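Local coordinates for protein interpain A (Prevotella intermedia, PDB 3BB7) that probably cleaves proteins as a family C10 cysteine protease, represented here by a zymogen fragment joining propeptide and catalytic domain, its predicted nucleophile replaced, at residues L125-Y130 against G248-Y253; P131-G136 against F156-Y161; V191-Q196 against T209-G214; F219-A224 against R315-K320; H267-D272 against V280-G285. The protein carries 1 engineered substitution. One frame throughout, in Å; residues are numbered along the deposited sequence.

Contact 1 of 5, residues L125-Y130 against G248-Y253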
# COMPACT_ATOMS: atom_id res chain seq x y z
N LEU A 125 -4.89 -6.54 8.08
CA LEU A 125 -5.48 -7.14 9.30
C LEU A 125 -6.93 -7.56 9.07
O LEU A 125 -7.36 -8.65 9.49
CB LEU A 125 -5.41 -6.16 10.46
CG LEU A 125 -4.11 -6.27 11.29
CD1 LEU A 125 -2.82 -6.36 10.44
CD2 LEU A 125 -4.00 -5.20 12.37
N ASN A 126 -7.68 -6.74 8.34
CA ASN A 126 -9.06 -7.08 8.07
C ASN A 126 -9.18 -8.33 7.19
O ASN A 126 -10.11 -9.11 7.31
CB ASN A 126 -9.79 -5.91 7.37
CG ASN A 126 -11.24 -6.26 7.10
OD1 ASN A 126 -12.05 -6.46 8.03
ND2 ASN A 126 -11.59 -6.32 5.81
N TYR A 127 -8.25 -8.49 6.25
CA TYR A 127 -8.23 -9.71 5.42
C TYR A 127 -8.17 -10.96 6.31
O TYR A 127 -8.88 -11.97 6.08
CB TYR A 127 -7.07 -9.65 4.43
CG TYR A 127 -6.92 -10.96 3.69
CD1 TYR A 127 -7.80 -11.29 2.64
CD2 TYR A 127 -5.96 -11.88 4.07
CE1 TYR A 127 -7.68 -12.50 1.97
CE2 TYR A 127 -5.84 -13.14 3.40
CZ TYR A 127 -6.70 -13.42 2.35
OH TYR A 127 -6.65 -14.63 1.69
N PHE A 128 -7.32 -10.91 7.34
CA PHE A 128 -7.18 -12.05 8.27
C PHE A 128 -8.20 -12.12 9.38
O PHE A 128 -8.34 -13.17 10.02
CB PHE A 128 -5.78 -12.01 8.89
CG PHE A 128 -4.68 -12.33 7.90
CD1 PHE A 128 -4.58 -13.62 7.36
CD2 PHE A 128 -3.81 -11.34 7.48
CE1 PHE A 128 -3.59 -13.94 6.44
CE2 PHE A 128 -2.81 -11.64 6.52
CZ PHE A 128 -2.71 -12.93 6.02
N LYS A 129 -8.90 -11.01 9.63
CA LYS A 129 -9.84 -10.89 10.75
C LYS A 129 -9.14 -11.29 12.06
O LYS A 129 -9.65 -12.10 12.85
CB LYS A 129 -11.12 -11.69 10.51
CG LYS A 129 -11.95 -11.06 9.41
CD LYS A 129 -12.97 -12.01 8.86
CE LYS A 129 -13.49 -11.47 7.53
NZ LYS A 129 -12.53 -10.48 6.88
N TYR A 130 -7.97 -10.70 12.26
CA TYR A 130 -7.09 -11.09 13.37
C TYR A 130 -6.22 -9.90 13.70
O TYR A 130 -5.84 -9.18 12.79
CB TYR A 130 -6.23 -12.29 12.91
CG TYR A 130 -5.28 -12.86 13.94
CD1 TYR A 130 -5.67 -13.92 14.76
CD2 TYR A 130 -3.98 -12.37 14.06
CE1 TYR A 130 -4.78 -14.44 15.69
CE2 TYR A 130 -3.10 -12.88 14.99
CZ TYR A 130 -3.50 -13.92 15.79
OH TYR A 130 -2.59 -14.41 16.71
N GLY A 248 -0.95 -17.12 0.47
CA GLY A 248 -2.15 -16.35 0.81
C GLY A 248 -1.87 -15.24 1.82
O GLY A 248 -2.73 -14.93 2.67
N HIS A 249 -0.68 -14.64 1.73
CA HIS A 249 -0.30 -13.56 2.63
C HIS A 249 -0.12 -12.23 1.92
O HIS A 249 0.95 -11.97 1.34
CB HIS A 249 1.03 -13.87 3.32
CG HIS A 249 1.04 -15.16 4.08
ND1 HIS A 249 2.22 -15.76 4.45
CD2 HIS A 249 0.05 -15.93 4.58
CE1 HIS A 249 1.96 -16.87 5.13
NE2 HIS A 249 0.65 -16.99 5.23
N PRO A 250 -1.13 -11.35 1.96
CA PRO A 250 -0.96 -10.02 1.35
C PRO A 250 0.12 -9.28 2.11
O PRO A 250 0.31 -9.51 3.33
CB PRO A 250 -2.31 -9.35 1.56
CG PRO A 250 -3.29 -10.44 1.94
CD PRO A 250 -2.46 -11.55 2.57
N LEU A 251 0.84 -8.40 1.40
CA LEU A 251 2.02 -7.71 1.93
C LEU A 251 1.84 -6.21 2.08
O LEU A 251 1.44 -5.55 1.13
CB LEU A 251 3.23 -7.95 1.03
CG LEU A 251 3.64 -9.43 0.87
CD1 LEU A 251 4.68 -9.57 -0.20
CD2 LEU A 251 4.19 -9.95 2.17
N ILE A 252 2.14 -5.67 3.25
CA ILE A 252 2.20 -4.23 3.44
C ILE A 252 3.50 -3.76 2.79
O ILE A 252 4.57 -4.33 3.06
CB ILE A 252 2.24 -3.93 4.96
CG1 ILE A 252 0.96 -4.47 5.64
CG2 ILE A 252 2.46 -2.43 5.23
CD1 ILE A 252 1.06 -4.56 7.17
N TYR A 253 3.44 -2.76 1.90
CA TYR A 253 4.59 -2.39 1.09
C TYR A 253 4.65 -0.86 1.00
O TYR A 253 3.62 -0.21 0.87
CB TYR A 253 4.38 -2.98 -0.30
CG TYR A 253 5.60 -3.10 -1.22
CD1 TYR A 253 6.21 -4.33 -1.42
CD2 TYR A 253 6.12 -1.98 -1.88
CE1 TYR A 253 7.29 -4.47 -2.27
CE2 TYR A 253 7.22 -2.10 -2.75
CZ TYR A 253 7.80 -3.35 -2.94
OH TYR A 253 8.87 -3.48 -3.82
O HOH W 1 -4.92 -16.39 3.00

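Contact 2 of 5, residues P131-G136 against F156-Y161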
# COMPACT_ATOMS: atom_id res chain seq x y z
N PRO A 131 -5.94 -9.67 14.99
CA PRO A 131 -6.30 -10.45 16.16
C PRO A 131 -7.72 -10.18 16.64
O PRO A 131 -8.39 -9.23 16.16
CB PRO A 131 -5.28 -9.97 17.20
CG PRO A 131 -5.13 -8.51 16.86
CD PRO A 131 -5.15 -8.47 15.35
N VAL A 132 -8.16 -11.02 17.57
CA VAL A 132 -9.43 -10.79 18.27
C VAL A 132 -9.36 -9.51 19.12
O VAL A 132 -10.23 -8.65 19.03
CB VAL A 132 -9.84 -11.98 19.14
CG1 VAL A 132 -11.11 -11.66 19.88
CG2 VAL A 132 -10.02 -13.24 18.33
N ARG A 133 -8.31 -9.38 19.92
CA ARG A 133 -8.03 -8.19 20.73
C ARG A 133 -6.54 -7.90 20.60
O ARG A 133 -5.76 -8.79 20.27
CB ARG A 133 -8.41 -8.41 22.22
CG ARG A 133 -9.90 -8.62 22.46
CD ARG A 133 -10.21 -9.19 23.84
NE ARG A 133 -9.68 -8.36 24.92
CZ ARG A 133 -10.42 -7.75 25.84
NH1 ARG A 133 -11.74 -7.88 25.83
NH2 ARG A 133 -9.83 -7.02 26.77
N GLY A 134 -6.16 -6.66 20.87
CA GLY A 134 -4.75 -6.31 20.86
C GLY A 134 -4.11 -6.56 22.22
O GLY A 134 -4.63 -7.32 23.07
N ILE A 135 -2.98 -5.90 22.43
CA ILE A 135 -2.17 -6.05 23.63
C ILE A 135 -1.66 -4.67 24.03
O ILE A 135 -1.08 -3.98 23.21
CB ILE A 135 -0.95 -6.97 23.37
CG1 ILE A 135 -1.39 -8.29 22.73
CG2 ILE A 135 -0.19 -7.19 24.69
CD1 ILE A 135 -0.20 -9.11 22.17
N GLY A 136 -1.86 -4.29 25.28
CA GLY A 136 -1.26 -3.08 25.81
C GLY A 136 -1.88 -1.80 25.28
O GLY A 136 -3.02 -1.79 24.81
N PHE A 156 -5.12 -1.01 22.94
CA PHE A 156 -5.23 -2.25 22.16
C PHE A 156 -5.75 -3.41 23.02
O PHE A 156 -6.57 -4.24 22.56
CB PHE A 156 -3.88 -2.65 21.53
CG PHE A 156 -3.17 -1.54 20.79
CD1 PHE A 156 -3.34 -1.36 19.42
CD2 PHE A 156 -2.24 -0.74 21.45
CE1 PHE A 156 -2.63 -0.40 18.72
CE2 PHE A 156 -1.54 0.28 20.77
CZ PHE A 156 -1.74 0.44 19.41
N GLY A 157 -5.22 -3.52 24.25
CA GLY A 157 -5.50 -4.70 25.07
C GLY A 157 -6.96 -4.79 25.49
O GLY A 157 -7.46 -5.89 25.77
N ASN A 158 -7.68 -3.67 25.51
CA ASN A 158 -9.11 -3.70 25.84
C ASN A 158 -10.02 -3.55 24.64
O ASN A 158 -11.24 -3.36 24.79
CB ASN A 158 -9.42 -2.67 26.91
CG ASN A 158 -8.87 -3.05 28.26
OD1 ASN A 158 -9.13 -4.14 28.76
ND2 ASN A 158 -8.08 -2.16 28.85
N THR A 159 -9.46 -3.68 23.43
CA THR A 159 -10.25 -3.50 22.24
C THR A 159 -10.48 -4.83 21.54
O THR A 159 -9.51 -5.52 21.18
CB THR A 159 -9.57 -2.50 21.27
OG1 THR A 159 -9.52 -1.23 21.90
CG2 THR A 159 -10.37 -2.36 19.97
N THR A 160 -11.76 -5.20 21.36
CA THR A 160 -12.12 -6.34 20.55
C THR A 160 -12.48 -5.78 19.17
O THR A 160 -13.55 -5.18 19.01
CB THR A 160 -13.31 -7.09 21.17
OG1 THR A 160 -12.94 -7.53 22.49
CG2 THR A 160 -13.69 -8.29 20.33
N TYR A 161 -11.60 -5.95 18.19
CA TYR A 161 -11.83 -5.37 16.85
C TYR A 161 -13.13 -5.89 16.26
O TYR A 161 -13.44 -7.08 16.30
CB TYR A 161 -10.61 -5.57 15.93
CG TYR A 161 -9.42 -4.89 16.55
CD1 TYR A 161 -8.46 -5.63 17.21
CD2 TYR A 161 -9.31 -3.49 16.54
CE1 TYR A 161 -7.40 -4.99 17.87
CE2 TYR A 161 -8.26 -2.85 17.17
CZ TYR A 161 -7.31 -3.61 17.86
OH TYR A 161 -6.28 -2.96 18.55
O HOH W 2 -12.41 -9.29 17.44

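Contact 3 of 5, residues V191-Q196 against T209-G214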
# COMPACT_ATOMS: atom_id res chain seq x y z
N VAL A 191 -1.35 4.47 15.56
CA VAL A 191 -0.65 4.62 16.84
C VAL A 191 0.42 3.52 16.99
O VAL A 191 1.55 3.77 17.41
CB VAL A 191 -1.65 4.59 18.00
CG1 VAL A 191 -0.91 4.49 19.34
CG2 VAL A 191 -2.54 5.85 17.93
N ALA A 192 0.07 2.28 16.62
CA ALA A 192 1.04 1.16 16.66
C ALA A 192 2.27 1.40 15.80
O ALA A 192 3.37 0.92 16.13
CB ALA A 192 0.38 -0.12 16.24
N SER A 193 2.11 2.18 14.73
CA SER A 193 3.18 2.45 13.78
C SER A 193 3.92 3.73 14.08
O SER A 193 4.73 4.18 13.27
CB SER A 193 2.60 2.51 12.37
OG SER A 193 2.06 1.23 12.01
N GLU A 194 3.65 4.31 15.27
CA GLU A 194 4.27 5.61 15.65
C GLU A 194 4.00 6.71 14.62
O GLU A 194 4.89 7.51 14.28
CB GLU A 194 5.76 5.46 15.91
CG GLU A 194 6.37 6.50 16.83
CD GLU A 194 5.83 6.44 18.26
OE1 GLU A 194 6.02 7.45 18.99
OE2 GLU A 194 5.23 5.41 18.64
N MET A 195 2.76 6.76 14.13
CA MET A 195 2.38 7.71 13.10
C MET A 195 2.69 9.15 13.50
O MET A 195 2.46 9.55 14.65
CB MET A 195 0.87 7.58 12.83
CG MET A 195 0.34 8.27 11.55
SD MET A 195 1.07 7.66 10.01
CE MET A 195 0.33 6.02 9.91
N GLN A 196 3.14 9.93 12.51
CA GLN A 196 3.33 11.38 12.64
C GLN A 196 2.15 11.96 11.87
O GLN A 196 2.18 12.07 10.64
CB GLN A 196 4.66 11.80 12.01
CG GLN A 196 5.84 11.22 12.82
CD GLN A 196 7.18 11.67 12.32
OE1 GLN A 196 8.13 10.87 12.26
NE2 GLN A 196 7.29 12.95 11.97
N THR A 209 9.74 0.21 9.80
CA THR A 209 10.34 -0.46 10.93
C THR A 209 9.44 -0.35 12.18
O THR A 209 9.34 -1.31 12.98
CB THR A 209 11.75 0.11 11.23
OG1 THR A 209 12.37 -0.66 12.26
CG2 THR A 209 11.71 1.58 11.65
N ASP A 210 8.77 0.79 12.31
CA ASP A 210 7.86 1.03 13.43
C ASP A 210 6.55 0.27 13.22
O ASP A 210 5.99 -0.27 14.17
CB ASP A 210 7.63 2.52 13.60
CG ASP A 210 8.87 3.26 14.06
OD1 ASP A 210 9.67 2.73 14.86
OD2 ASP A 210 9.00 4.43 13.62
N CYS A 211 6.09 0.20 11.97
CA CYS A 211 4.92 -0.60 11.66
C CYS A 211 5.13 -2.08 12.10
O CYS A 211 4.31 -2.63 12.85
CB CYS A 211 4.62 -0.49 10.16
SG CYS A 211 3.20 -1.46 9.61
N ALA A 212 6.27 -2.67 11.72
CA ALA A 212 6.57 -4.06 12.04
C ALA A 212 6.67 -4.23 13.57
O ALA A 212 6.11 -5.17 14.14
CB ALA A 212 7.88 -4.44 11.37
N ALA A 213 7.36 -3.32 14.26
CA ALA A 213 7.48 -3.39 15.73
C ALA A 213 6.14 -3.33 16.43
O ALA A 213 5.90 -4.09 17.38
CB ALA A 213 8.43 -2.31 16.24
N GLY A 214 5.25 -2.48 15.94
CA GLY A 214 3.96 -2.30 16.57
C GLY A 214 3.06 -3.49 16.28
O GLY A 214 2.20 -3.85 17.08
O HOH W 3 6.96 5.63 12.37

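Contact 4 of 5, residues F219-A224 against R315-K320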
# COMPACT_ATOMS: atom_id res chain seq x y z
N PHE A 219 -0.28 -5.84 18.37
CA PHE A 219 -1.25 -6.73 17.72
C PHE A 219 -0.94 -8.21 17.86
O PHE A 219 -1.77 -9.06 17.50
CB PHE A 219 -1.45 -6.37 16.25
CG PHE A 219 -2.15 -5.06 16.03
CD1 PHE A 219 -1.43 -3.92 15.70
CD2 PHE A 219 -3.55 -4.97 16.10
CE1 PHE A 219 -2.08 -2.68 15.45
CE2 PHE A 219 -4.21 -3.75 15.84
CZ PHE A 219 -3.48 -2.61 15.51
N GLY A 220 0.26 -8.51 18.34
CA GLY A 220 0.67 -9.89 18.61
C GLY A 220 1.04 -10.73 17.40
O GLY A 220 1.01 -11.96 17.47
N PHE A 221 1.41 -10.08 16.30
CA PHE A 221 1.93 -10.80 15.14
C PHE A 221 3.39 -11.16 15.36
O PHE A 221 4.29 -10.39 14.99
CB PHE A 221 1.78 -10.00 13.85
CG PHE A 221 0.36 -9.85 13.39
CD1 PHE A 221 -0.31 -10.91 12.78
CD2 PHE A 221 -0.33 -8.66 13.63
CE1 PHE A 221 -1.65 -10.76 12.33
CE2 PHE A 221 -1.66 -8.49 13.24
CZ PHE A 221 -2.33 -9.54 12.56
N THR A 222 3.59 -12.31 16.00
CA THR A 222 4.92 -12.72 16.42
C THR A 222 5.96 -12.65 15.30
O THR A 222 7.11 -12.27 15.56
CB THR A 222 4.85 -14.13 17.01
OG1 THR A 222 4.48 -15.06 15.99
CG2 THR A 222 3.84 -14.19 18.06
N ASP A 223 5.56 -13.01 14.09
CA ASP A 223 6.48 -13.13 12.95
C ASP A 223 6.65 -11.84 12.13
O ASP A 223 7.41 -11.83 11.14
CB ASP A 223 6.03 -14.25 12.02
CG ASP A 223 6.06 -15.61 12.67
OD1 ASP A 223 6.60 -15.76 13.79
OD2 ASP A 223 5.52 -16.54 12.03
N ALA A 224 5.92 -10.78 12.47
CA ALA A 224 6.00 -9.56 11.64
C ALA A 224 7.42 -9.03 11.60
O ALA A 224 8.13 -9.00 12.63
CB ALA A 224 5.04 -8.49 12.16
N ARG A 315 6.52 -8.30 6.18
CA ARG A 315 6.04 -9.66 5.97
C ARG A 315 5.84 -10.31 7.34
O ARG A 315 6.19 -9.71 8.38
CB ARG A 315 7.02 -10.43 5.07
CG ARG A 315 8.35 -10.73 5.68
CD ARG A 315 9.25 -11.48 4.69
NE ARG A 315 10.59 -11.56 5.26
CZ ARG A 315 11.59 -12.25 4.72
NH1 ARG A 315 11.39 -12.95 3.61
NH2 ARG A 315 12.79 -12.22 5.31
N GLY A 316 5.25 -11.50 7.37
CA GLY A 316 5.03 -12.20 8.64
C GLY A 316 3.72 -11.85 9.32
O GLY A 316 3.54 -12.15 10.48
N VAL A 317 2.81 -11.21 8.59
CA VAL A 317 1.50 -10.85 9.13
C VAL A 317 0.48 -11.85 8.58
O VAL A 317 0.20 -11.90 7.36
CB VAL A 317 1.12 -9.41 8.75
CG1 VAL A 317 -0.27 -9.06 9.29
CG2 VAL A 317 2.17 -8.41 9.32
N TYR A 318 -0.08 -12.64 9.49
CA TYR A 318 -1.07 -13.65 9.16
C TYR A 318 -1.57 -14.18 10.48
O TYR A 318 -1.02 -13.85 11.54
CB TYR A 318 -0.46 -14.80 8.31
CG TYR A 318 0.97 -15.18 8.64
CD1 TYR A 318 1.31 -15.77 9.86
CD2 TYR A 318 2.01 -14.89 7.74
CE1 TYR A 318 2.63 -16.08 10.17
CE2 TYR A 318 3.33 -15.24 8.02
CZ TYR A 318 3.63 -15.81 9.25
OH TYR A 318 4.92 -16.11 9.55
N GLY A 319 -2.63 -14.97 10.44
CA GLY A 319 -3.16 -15.57 11.67
C GLY A 319 -2.26 -16.67 12.21
O GLY A 319 -1.36 -17.13 11.52
N LYS A 320 -2.48 -17.11 13.45
CA LYS A 320 -1.69 -18.24 13.92
C LYS A 320 -2.39 -19.53 13.55
O LYS A 320 -3.61 -19.54 13.35
CB LYS A 320 -1.35 -18.18 15.42
CG LYS A 320 -2.43 -17.62 16.35
CD LYS A 320 -1.93 -17.55 17.80
CE LYS A 320 -0.50 -16.97 17.90
NZ LYS A 320 -0.43 -15.49 18.12
O HOH W 4 -0.20 -14.05 16.12
O HOH W 5 0.24 -12.97 20.10
O HOH W 6 2.91 -13.15 12.96

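Contact 5 of 5, residues H267-D272 against V280-G285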
# COMPACT_ATOMS: atom_id res chain seq x y z
N HIS A 267 4.55 6.71 1.10
CA HIS A 267 3.65 5.96 0.27
C HIS A 267 3.57 4.57 0.88
O HIS A 267 4.55 4.05 1.43
CB HIS A 267 4.17 5.86 -1.18
CG HIS A 267 5.65 5.72 -1.28
ND1 HIS A 267 6.29 4.53 -1.54
CD2 HIS A 267 6.63 6.65 -1.15
CE1 HIS A 267 7.60 4.73 -1.53
NE2 HIS A 267 7.83 6.01 -1.31
N ALA A 268 2.41 3.95 0.78
CA ALA A 268 2.28 2.57 1.21
C ALA A 268 1.02 2.00 0.62
O ALA A 268 0.08 2.73 0.31
CB ALA A 268 2.27 2.44 2.77
N PHE A 269 1.02 0.69 0.43
CA PHE A 269 -0.05 0.04 -0.26
C PHE A 269 0.04 -1.43 0.08
O PHE A 269 0.97 -1.85 0.80
CB PHE A 269 0.01 0.30 -1.78
CG PHE A 269 1.37 0.03 -2.43
CD1 PHE A 269 1.70 -1.25 -2.92
CD2 PHE A 269 2.29 1.06 -2.58
CE1 PHE A 269 2.93 -1.47 -3.56
CE2 PHE A 269 3.52 0.83 -3.22
CZ PHE A 269 3.84 -0.43 -3.68
N VAL A 270 -0.91 -2.20 -0.43
CA VAL A 270 -0.91 -3.64 -0.21
C VAL A 270 -0.68 -4.37 -1.54
O VAL A 270 -1.32 -4.04 -2.55
CB VAL A 270 -2.23 -4.15 0.44
CG1 VAL A 270 -2.17 -5.66 0.70
CG2 VAL A 270 -2.49 -3.36 1.71
N ILE A 271 0.24 -5.34 -1.53
CA ILE A 271 0.32 -6.29 -2.66
C ILE A 271 -0.51 -7.48 -2.27
O ILE A 271 -0.23 -8.17 -1.27
CB ILE A 271 1.77 -6.74 -2.97
CG1 ILE A 271 2.61 -5.53 -3.44
CG2 ILE A 271 1.77 -7.94 -3.99
CD1 ILE A 271 4.09 -5.86 -3.53
N ASP A 272 -1.52 -7.76 -3.07
CA ASP A 272 -2.46 -8.81 -2.73
C ASP A 272 -2.67 -9.83 -3.83
O ASP A 272 -3.67 -10.55 -3.83
CB ASP A 272 -3.78 -8.23 -2.22
CG ASP A 272 -4.58 -7.53 -3.28
OD1 ASP A 272 -5.79 -7.31 -3.02
OD2 ASP A 272 -4.04 -7.21 -4.37
N VAL A 280 2.10 -7.31 -10.10
CA VAL A 280 1.48 -7.54 -8.78
C VAL A 280 0.15 -6.80 -8.68
O VAL A 280 -0.01 -5.69 -9.21
CB VAL A 280 2.44 -7.15 -7.64
CG1 VAL A 280 3.64 -8.09 -7.63
CG2 VAL A 280 2.90 -5.67 -7.76
N SER A 281 -0.82 -7.42 -8.00
CA SER A 281 -2.06 -6.76 -7.68
C SER A 281 -1.82 -5.80 -6.55
O SER A 281 -1.28 -6.18 -5.50
CB SER A 281 -3.10 -7.81 -7.27
OG SER A 281 -4.33 -7.20 -6.94
N VAL A 282 -2.22 -4.55 -6.75
CA VAL A 282 -1.96 -3.46 -5.80
C VAL A 282 -3.27 -2.81 -5.36
O VAL A 282 -4.14 -2.47 -6.19
CB VAL A 282 -1.08 -2.38 -6.42
CG1 VAL A 282 -0.84 -1.23 -5.44
CG2 VAL A 282 0.27 -2.95 -6.90
N ASN A 283 -3.39 -2.67 -4.04
CA ASN A 283 -4.44 -1.88 -3.42
C ASN A 283 -3.78 -0.65 -2.82
O ASN A 283 -3.08 -0.76 -1.84
CB ASN A 283 -5.16 -2.71 -2.36
CG ASN A 283 -6.38 -1.99 -1.80
OD1 ASN A 283 -6.30 -0.82 -1.43
ND2 ASN A 283 -7.53 -2.69 -1.77
N TRP A 284 -3.95 0.50 -3.46
CA TRP A 284 -3.22 1.71 -3.08
C TRP A 284 -3.74 2.35 -1.80
O TRP A 284 -3.09 3.27 -1.30
CB TRP A 284 -3.29 2.78 -4.18
CG TRP A 284 -2.80 2.33 -5.53
CD1 TRP A 284 -3.56 2.00 -6.62
CD2 TRP A 284 -1.43 2.19 -5.94
NE1 TRP A 284 -2.75 1.67 -7.69
CE2 TRP A 284 -1.44 1.75 -7.29
CE3 TRP A 284 -0.18 2.35 -5.29
CZ2 TRP A 284 -0.28 1.50 -8.01
CZ3 TRP A 284 1.00 2.08 -6.04
CH2 TRP A 284 0.92 1.66 -7.37
N GLY A 285 -4.89 1.92 -1.32
CA GLY A 285 -5.48 2.49 -0.10
C GLY A 285 -5.97 3.91 -0.35
O GLY A 285 -5.90 4.75 0.53
O HOH W 7 -7.29 -5.18 -3.61

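Contact 1 of 5, residues L125-Y130 against G248-Y253
Phe-128 and Tyr-127, neighbours at the C-terminal end of helix 116-128, lay their rings against Pro-250, where the chain is about to enter strand 251-255. The tight part centres on the proline ring. Pro-250 CG stands over one face of the Tyr-127 ring, 4.1 Å from its centroid and 26° off the normal, a CH-pi contact displaced toward the rim. Pro-250 CD meets Phe-128 CZ at 3.7 Å, while Phe-128 CZ also approaches Gly-248 O at 3.9 Å and has His-249 CA near the ring plane at 4.2 Å. The two aromatic rings reach the same proline by different rotations: Tyr-127 has CG anti to its own N (chi1 173°), whereas Phe-128 has CG beside N (chi1 -69°). Within the helix, Tyr-127 CD2 sits over the centre of the Phe-128 ring.

Toward the phenol end the packing gives way to solvent. No direct hydrogen bond spans the segments; instead a water lies 2.8 Å from Tyr-127 OH and donates to Gly-248 O at 2.7 Å. Gly-248, with positive phi, closes helix 234-246 in a Schellman motif, and His-249 turns its ND1 to Glu-244. A helix end thus packs on the loop leading into strand 251-255, within a papain-like (clan CA) domain whose helix starting at the engineered Ala-116, the predicted nucleophile position, lies beside the antiparallel sheet.

Contact 2 of 5, residues P131-G136 against F156-Y161
Phe-156 sets its CB 3.5 Å from Ile-135 N, with Gly-136 O near the edge of its ring, which stacks with Tyr-218. Phe-156 O receives a weak, bent bond from Gly-134 N (3.0 Å). Gly-157 N then donates to Gly-136 O at 2.9 Å, straighter at 156° and in the carbonyl plane on a lone pair. Gly-134 and Gly-157 let the main chains approach: Gly-157 CA is 3.9 Å from Ile-135 CA. Arg-133, bent at chi3 (56°), turns its guanidinium to Gly-157 O; NH2 approaches in the Gly-157 carbonyl plane, on a lone pair, though the oxygen lies 28° out of the guanidinium plane. Arg-133 has two deposited conformers, so this bond is provisional. In the one given, Asn-158 C lies over one guanidinium face. Thr-159 O faces Arg-133 CA at 3.1 Å in a CA-H...O contact. Thr-160 OG1 crosses the Arg-133 stem near CG in that conformer. Tyr-161 N donates to Val-132 O at 3.1 Å, and a water donates to both Val-132 O and Tyr-161 O. Tyr-161 OH bonds to His-188. Three of four bonds are main-chain (one weak), so pairing probably rests more on backbone shape than side-chain identity.

Contact 3 of 5, residues V191-Q196 against T209-G214
Ser-193 and Cys-211 bring their CA atoms to 4.1 Å where the end of helix 176-192 meets the flank of helix 208-218, and no direct hydrogen bond joins the segments. The first helix ends in a Schellman motif: Glu-194, with positive phi, is its C' residue, Met-195 N bonding back to Gly-190 O and Glu-194 N to Val-191 O. Close approach of the backbones is possible at Gly-214, whose CA points a hydrogen at Ala-192 O across 3.3 Å (152° at the hydrogen).

Among the side chains, Asp-210 rests CB on Ser-193 O at 3.4 Å, and its OD2 shares a water with that same carbonyl, the water lying 2.7 Å from Asp-210 OD2 and 2.8 Å from Ser-193 O; other acceptors compete for the water's protons. Glu-194 passes CB alongside the Asp-210 carboxylate but carries its own carboxylate off to His-138, which leaves the two like charges, Glu-194 OE2 and Asp-210 OD2, 6.4 Å apart.

On the buried side Ser-193 OG, turned beside its backbone N, bonds to Cys-189 O, and in that pose lies 3.4 Å from Cys-211 CA. Cys-211 extends its sulfur anti to N (chi1 179°) toward Val-117 and Thr-121 of helix 116-128. Cys-211 SG ends 3.8 Å from Ser-193 OG.

Contact 4 of 5, residues F219-A224 against R315-K320
Phe-221 carries Val-317 over the centre of one ring face: Val-317 CG1 is 3.8 Å from the Phe-221 centroid and only 13° off the normal, a well-aligned CH-pi contact. At the edge of the same ring Tyr-318 O lies near the plane, 3.3 Å from Phe-221 CE1, where the slightly positive ring hydrogens face the carbonyl. The Tyr-318 ring has Gly-316 O above its centre and Asp-223 OD2 at its edge; with chi1 at 36°, its CG between N and the carbonyl carbon, the phenol swings back across to the aspartate. Tyr-318 OH donates to Asp-223 OD2 at 2.6 Å, on the anti lone pair, the carboxylate and ring planes 76° apart. Val-317 uses its other methyl, CG2, on Ala-224 CB at 4.0 Å. A water also joins the type I turn Phe-221 to Ala-224 to the tail after strand 312-315, accepting from Asp-223 N (2.9 Å) and donating to Gly-316 O (2.7 Å). Two waters lie between Gly-220 O and Lys-320 NZ, the second bonded only weakly to the amine, which also bonds Tyr-130 OH. The short Tyr-318 bond, with Thr-222 OG1 donating to OD1 from above the carboxylate plane, would probably favour ionised Asp-223 and help limit its rotation.

Contact 5 of 5, residues H267-D272 against V280-G285
Val-270 and Asn-283 form an antiparallel hydrogen-bonded pair in the hairpin of strands 267-274 and 280-283: Val-270 N reaches Asn-283 O at 3.0 Å and Asn-283 N reaches Val-270 O at 2.9 Å. Beyond the non-hydrogen-bonded pair Ile-271 and Val-282, Asp-272 N donates to Ser-281 O (2.9 Å).

Apolar contacts gather on the Ile-271 and Val-282 face. Phe-269 CG lies between its N and carbonyl carbon (chi1 51°), placing the ring beside Trp-284, whose edge meets its face in a T-shaped pair, planes at 61°. Val-282 CG1 lies over the centre of the indole and touches Phe-269 CD1 at 3.6 Å, while Ile-271 CG2 rests on Val-280 CB.

Among polar side chains, Ser-281 OG donates to Asp-272 OD2 at 2.6 Å on the syn side, 24° out of the carboxylate plane. Asp-272 OD1 accepts from Leu-90 N, and a water bridges it to Asn-283 ND2, which donates to Thr-92 O. Asn-283 OD1 accepts from Gln-123 and, in an Asx turn, from Gly-285 N. The strand beginning with His-267, the predicted proton acceptor, is thus joined by main-chain bonds and buried polar side chains whose hydrogen bonds probably offset their desolvation.

Overall arrangement
From the N terminus, strands 4-9 to 35-39 and helix 49-68 come before the first contact. Contact 1 joins the end of helix 116-128 to the start of strand 251-255, and the long loop it closes contains contact 2, which shuts the short excursion through strands 138-142 and 150-154, and then contact 3, which joins two successive helices. Contact 4 opens within that loop but closes near the C terminus, so it crosses contact 1; the two touch through Tyr-130 and Lys-320. It also packs on contacts 2 and 3 through Phe-219. Contact 5, following contact 1 and enclosed by contact 4, pairs strands within the sheet that contact 1 reaches from the end of helix 116-128.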